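Local coordinates for protein protelomerase (Agrobacterium tumefaciens, PDB 4F43) that generates the covalently closed hairpin ends of linear DNA by cutting and resealing its strands, and is bound here to a CAAG hairpin DNA, at residues 70-75 and 98-103. The protein carries 1 engineered substitution. Residues are numbered along the deposited sequence; the frame is centred on the assembly and turned at random.
With nucleotides of chain B.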
loop_
_atom_site.group_PDB
_atom_site.type_symbol
_atom_site.label_atom_id
_atom_site.label_comp_id
_atom_site.label_asym_id
_atom_site.label_seq_id
_atom_site.Cartn_x
_atom_site.Cartn_y
_atom_site.Cartn_z
ATOM N N SER A 70 -14.992 -3.141 -0.202
ATOM C CA SER A 70 -14.139 -2.873 -1.357
ATOM C C SER A 70 -14.963 -2.749 -2.640
ATOM O O SER A 70 -14.756 -1.833 -3.445
ATOM C CB SER A 70 -13.093 -3.980 -1.508
ATOM O OG SER A 70 -12.319 -4.113 -0.327
ATOM N N TYR A 71 -15.901 -3.673 -2.821
ATOM C CA TYR A 71 -16.784 -3.656 -3.982
ATOM C C TYR A 71 -17.640 -2.400 -4.009
ATOM O O TYR A 71 -17.891 -1.836 -5.072
ATOM C CB TYR A 71 -17.675 -4.898 -4.010
ATOM C CG TYR A 71 -16.958 -6.151 -4.448
ATOM C CD1 TYR A 71 -15.606 -6.128 -4.771
ATOM C CD2 TYR A 71 -17.636 -7.357 -4.555
ATOM C CE1 TYR A 71 -14.950 -7.271 -5.175
ATOM C CE2 TYR A 71 -16.987 -8.505 -4.961
ATOM C CZ TYR A 71 -15.644 -8.456 -5.268
ATOM O OH TYR A 71 -14.992 -9.595 -5.672
ATOM N N ILE A 72 -18.087 -1.967 -2.834
ATOM C CA ILE A 72 -18.845 -0.728 -2.721
ATOM C C ILE A 72 -17.979 0.446 -3.165
ATOM O O ILE A 72 -18.450 1.348 -3.862
ATOM C CB ILE A 72 -19.375 -0.507 -1.290
ATOM C CG1 ILE A 72 -20.531 -1.466 -1.003
ATOM C CG2 ILE A 72 -19.837 0.930 -1.101
ATOM C CD1 ILE A 72 -21.118 -1.318 0.382
ATOM N N THR A 73 -16.705 0.418 -2.781
ATOM C CA THR A 73 -15.752 1.417 -3.259
ATOM C C THR A 73 -15.674 1.396 -4.786
ATOM O O THR A 73 -15.669 2.450 -5.430
ATOM C CB THR A 73 -14.350 1.204 -2.658
ATOM O OG1 THR A 73 -14.402 1.391 -1.238
ATOM C CG2 THR A 73 -13.352 2.185 -3.255
ATOM N N LYS A 74 -15.634 0.193 -5.359
ATOM C CA LYS A 74 -15.620 0.039 -6.814
ATOM C C LYS A 74 -16.839 0.688 -7.474
ATOM O O LYS A 74 -16.700 1.496 -8.398
ATOM C CB LYS A 74 -15.548 -1.439 -7.207
ATOM C CG LYS A 74 -14.278 -2.148 -6.771
ATOM C CD LYS A 74 -14.267 -3.586 -7.266
ATOM C CE LYS A 74 -13.033 -4.332 -6.792
ATOM N NZ LYS A 74 -11.777 -3.741 -7.329
ATOM N N TYR A 75 -18.026 0.326 -6.994
ATOM C CA TYR A 75 -19.274 0.891 -7.501
ATOM C C TYR A 75 -19.268 2.411 -7.423
ATOM O O TYR A 75 -19.563 3.089 -8.406
ATOM C CB TYR A 75 -20.474 0.351 -6.719
ATOM C CG TYR A 75 -20.917 -1.040 -7.115
ATOM C CD1 TYR A 75 -21.629 -1.257 -8.288
ATOM C CD2 TYR A 75 -20.642 -2.133 -6.303
ATOM C CE1 TYR A 75 -22.041 -2.526 -8.648
ATOM C CE2 TYR A 75 -21.050 -3.404 -6.654
ATOM C CZ TYR A 75 -21.748 -3.595 -7.828
ATOM O OH TYR A 75 -22.157 -4.861 -8.179
ATOM N N ALA A 98 -23.523 0.495 10.197
ATOM C CA ALA A 98 -23.148 -0.441 11.252
ATOM C C ALA A 98 -22.098 -1.439 10.769
ATOM O O ALA A 98 -21.547 -2.204 11.559
ATOM C CB ALA A 98 -24.376 -1.170 11.775
ATOM N N MET A 99 -21.831 -1.428 9.467
ATOM C CA MET A 99 -20.828 -2.310 8.878
ATOM C C MET A 99 -19.436 -1.706 9.036
ATOM O O MET A 99 -18.484 -2.394 9.416
ATOM C CB MET A 99 -21.137 -2.551 7.398
ATOM C CG MET A 99 -20.121 -3.416 6.672
ATOM S SD MET A 99 -20.580 -3.713 4.952
ATOM C CE MET A 99 -20.670 -2.036 4.333
ATOM N N TYR A 100 -19.333 -0.414 8.749
ATOM C CA TYR A 100 -18.071 0.309 8.866
ATOM C C TYR A 100 -17.582 0.365 10.310
ATOM O O TYR A 100 -16.378 0.318 10.571
ATOM C CB TYR A 100 -18.218 1.723 8.300
ATOM C CG TYR A 100 -18.468 1.756 6.810
ATOM C CD1 TYR A 100 -17.653 1.049 5.937
ATOM C CD2 TYR A 100 -19.524 2.483 6.277
ATOM C CE1 TYR A 100 -17.876 1.071 4.576
ATOM C CE2 TYR A 100 -19.757 2.508 4.915
ATOM C CZ TYR A 100 -18.929 1.802 4.070
ATOM O OH TYR A 100 -19.158 1.827 2.715
ATOM N N ASP A 101 -18.523 0.464 11.245
ATOM C CA ASP A 101 -18.188 0.496 12.665
ATOM C C ASP A 101 -17.649 -0.851 13.134
ATOM O O ASP A 101 -16.696 -0.909 13.914
ATOM C CB ASP A 101 -19.405 0.900 13.501
ATOM C CG ASP A 101 -19.885 2.304 13.190
ATOM O OD1 ASP A 101 -19.130 3.061 12.542
ATOM O OD2 ASP A 101 -21.012 2.653 13.597
ATOM N N GLU A 102 -18.266 -1.927 12.659
ATOM C CA GLU A 102 -17.791 -3.270 12.959
ATOM C C GLU A 102 -16.403 -3.463 12.361
ATOM O O GLU A 102 -15.526 -4.065 12.986
ATOM C CB GLU A 102 -18.762 -4.322 12.414
ATOM C CG GLU A 102 -18.350 -5.762 12.688
ATOM C CD GLU A 102 -18.588 -6.188 14.128
ATOM O OE1 GLU A 102 -19.081 -5.365 14.929
ATOM O OE2 GLU A 102 -18.284 -7.354 14.458
ATOM N N ALA A 103 -16.206 -2.935 11.155
ATOM C CA ALA A 103 -14.905 -2.993 10.494
ATOM C C ALA A 103 -13.823 -2.302 11.323
ATOM O O ALA A 103 -12.761 -2.874 11.579
ATOM C CB ALA A 103 -14.987 -2.366 9.111
ATOM P P DT B 20 -15.593 5.032 -0.836
ATOM O OP1 DT B 20 -16.146 5.768 -1.995
ATOM O OP2 DT B 20 -15.806 3.572 -0.716
ATOM O "O5'" DT B 20 -14.020 5.321 -0.781
ATOM C "C5'" DT B 20 -13.534 6.654 -0.906
ATOM C "C4'" DT B 20 -12.018 6.670 -1.005
ATOM O "O4'" DT B 20 -11.450 6.127 0.213
ATOM C "C3'" DT B 20 -11.434 5.847 -2.151
ATOM O "O3'" DT B 20 -10.323 6.525 -2.729
ATOM C "C2'" DT B 20 -11.004 4.552 -1.468
ATOM C "C1'" DT B 20 -10.585 5.055 -0.094
ATOM N N1 DT B 20 -10.736 4.021 0.956
ATOM C C2 DT B 20 -9.657 3.701 1.746
ATOM O O2 DT B 20 -8.566 4.230 1.634
ATOM N N3 DT B 20 -9.908 2.733 2.682
ATOM C C4 DT B 20 -11.097 2.065 2.904
ATOM O O4 DT B 20 -11.212 1.207 3.777
ATOM C C5 DT B 20 -12.181 2.452 2.036
ATOM C C7 DT B 20 -13.527 1.810 2.168
ATOM C C6 DT B 20 -11.954 3.397 1.116
ATOM P P DA B 19 -20.069 6.681 3.946
ATOM O OP1 DA B 19 -20.165 7.335 2.622
ATOM O OP2 DA B 19 -21.298 6.397 4.720
ATOM O "O5'" DA B 19 -19.275 5.303 3.777
ATOM C "C5'" DA B 19 -18.485 5.059 2.617
ATOM C "C4'" DA B 19 -17.069 5.594 2.751
ATOM O "O4'" DA B 19 -16.482 5.197 4.010
ATOM C "C3'" DA B 19 -16.071 5.041 1.744
ATOM O "O3'" DA B 19 -16.152 5.724 0.501
ATOM C "C2'" DA B 19 -14.730 5.306 2.424
ATOM C "C1'" DA B 19 -15.096 5.463 3.899
ATOM N N9 DA B 19 -14.336 4.577 4.778
ATOM C C8 DA B 19 -14.805 3.554 5.554
ATOM N N7 DA B 19 -13.869 2.939 6.238
ATOM C C5 DA B 19 -12.706 3.604 5.891
ATOM C C6 DA B 19 -11.358 3.438 6.273
ATOM N N6 DA B 19 -10.932 2.506 7.134
ATOM N N1 DA B 19 -10.451 4.276 5.733
ATOM C C2 DA B 19 -10.861 5.213 4.872
ATOM N N3 DA B 19 -12.095 5.465 4.438
ATOM C C4 DA B 19 -12.978 4.617 4.990
ATOM P P DC B 9 -16.724 -13.505 -6.260
ATOM O OP1 DC B 9 -17.523 -14.746 -6.170
ATOM O OP2 DC B 9 -17.400 -12.193 -6.368
ATOM O "O5'" DC B 9 -15.740 -13.436 -5.001
ATOM C "C5'" DC B 9 -14.986 -14.585 -4.634
ATOM C "C4'" DC B 9 -13.884 -14.228 -3.652
ATOM O "O4'" DC B 9 -12.871 -13.425 -4.304
ATOM C "C3'" DC B 9 -14.321 -13.414 -2.432
ATOM O "O3'" DC B 9 -14.275 -14.236 -1.269
ATOM C "C2'" DC B 9 -13.315 -12.264 -2.352
ATOM C "C1'" DC B 9 -12.199 -12.745 -3.269
ATOM N N1 DC B 9 -11.343 -11.663 -3.835
ATOM C C2 DC B 9 -9.969 -11.705 -3.585
ATOM O O2 DC B 9 -9.521 -12.640 -2.910
ATOM N N3 DC B 9 -9.175 -10.730 -4.090
ATOM C C4 DC B 9 -9.710 -9.746 -4.816
ATOM N N4 DC B 9 -8.883 -8.808 -5.292
ATOM C C5 DC B 9 -11.112 -9.685 -5.080
ATOM C C6 DC B 9 -11.887 -10.655 -4.576
#
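Ile72 and Met99 meet tip to tip, CD1 to CE at 4.0 Å, where helices 65-82 and 97-115 converge on the bound DNA: a helix pair of the N-terminal helical part that illustrates how a small apolar contact can join two helices that both touch the DNA. Met99 extends with CG anti to the backbone N (chi1 178°) and then bends at chi3 (59°), which brings CE over the rim of the Tyr100 ring. The opposite face of that ring lies against the sugar of DA19 of chain B, with O4' 4.2 Å above its plane and likewise displaced toward the rim. From the Ile72 side, CG2 approaches the Tyr100 hydroxyl, while Tyr100 CE2 lies 3.1 Å from O5' of DA19. One step outward, Ile69 on helix 65-82 packs against both Met99 and Tyr100, and a weak hydrogen bond joins Tyr100 OH to Gly95 N. The side chains flanking Ile72 also face the DNA: Tyr71 presents its ring edge to OP2 of DC9 of the same DNA chain, and Ser70 OG is hydrogen-bonded to N6 of an adenine. Thr73 takes the phosphate of DT20, the nucleotide next to DA19 in chain B, its OG1 donating to OP2 at 2.6 Å.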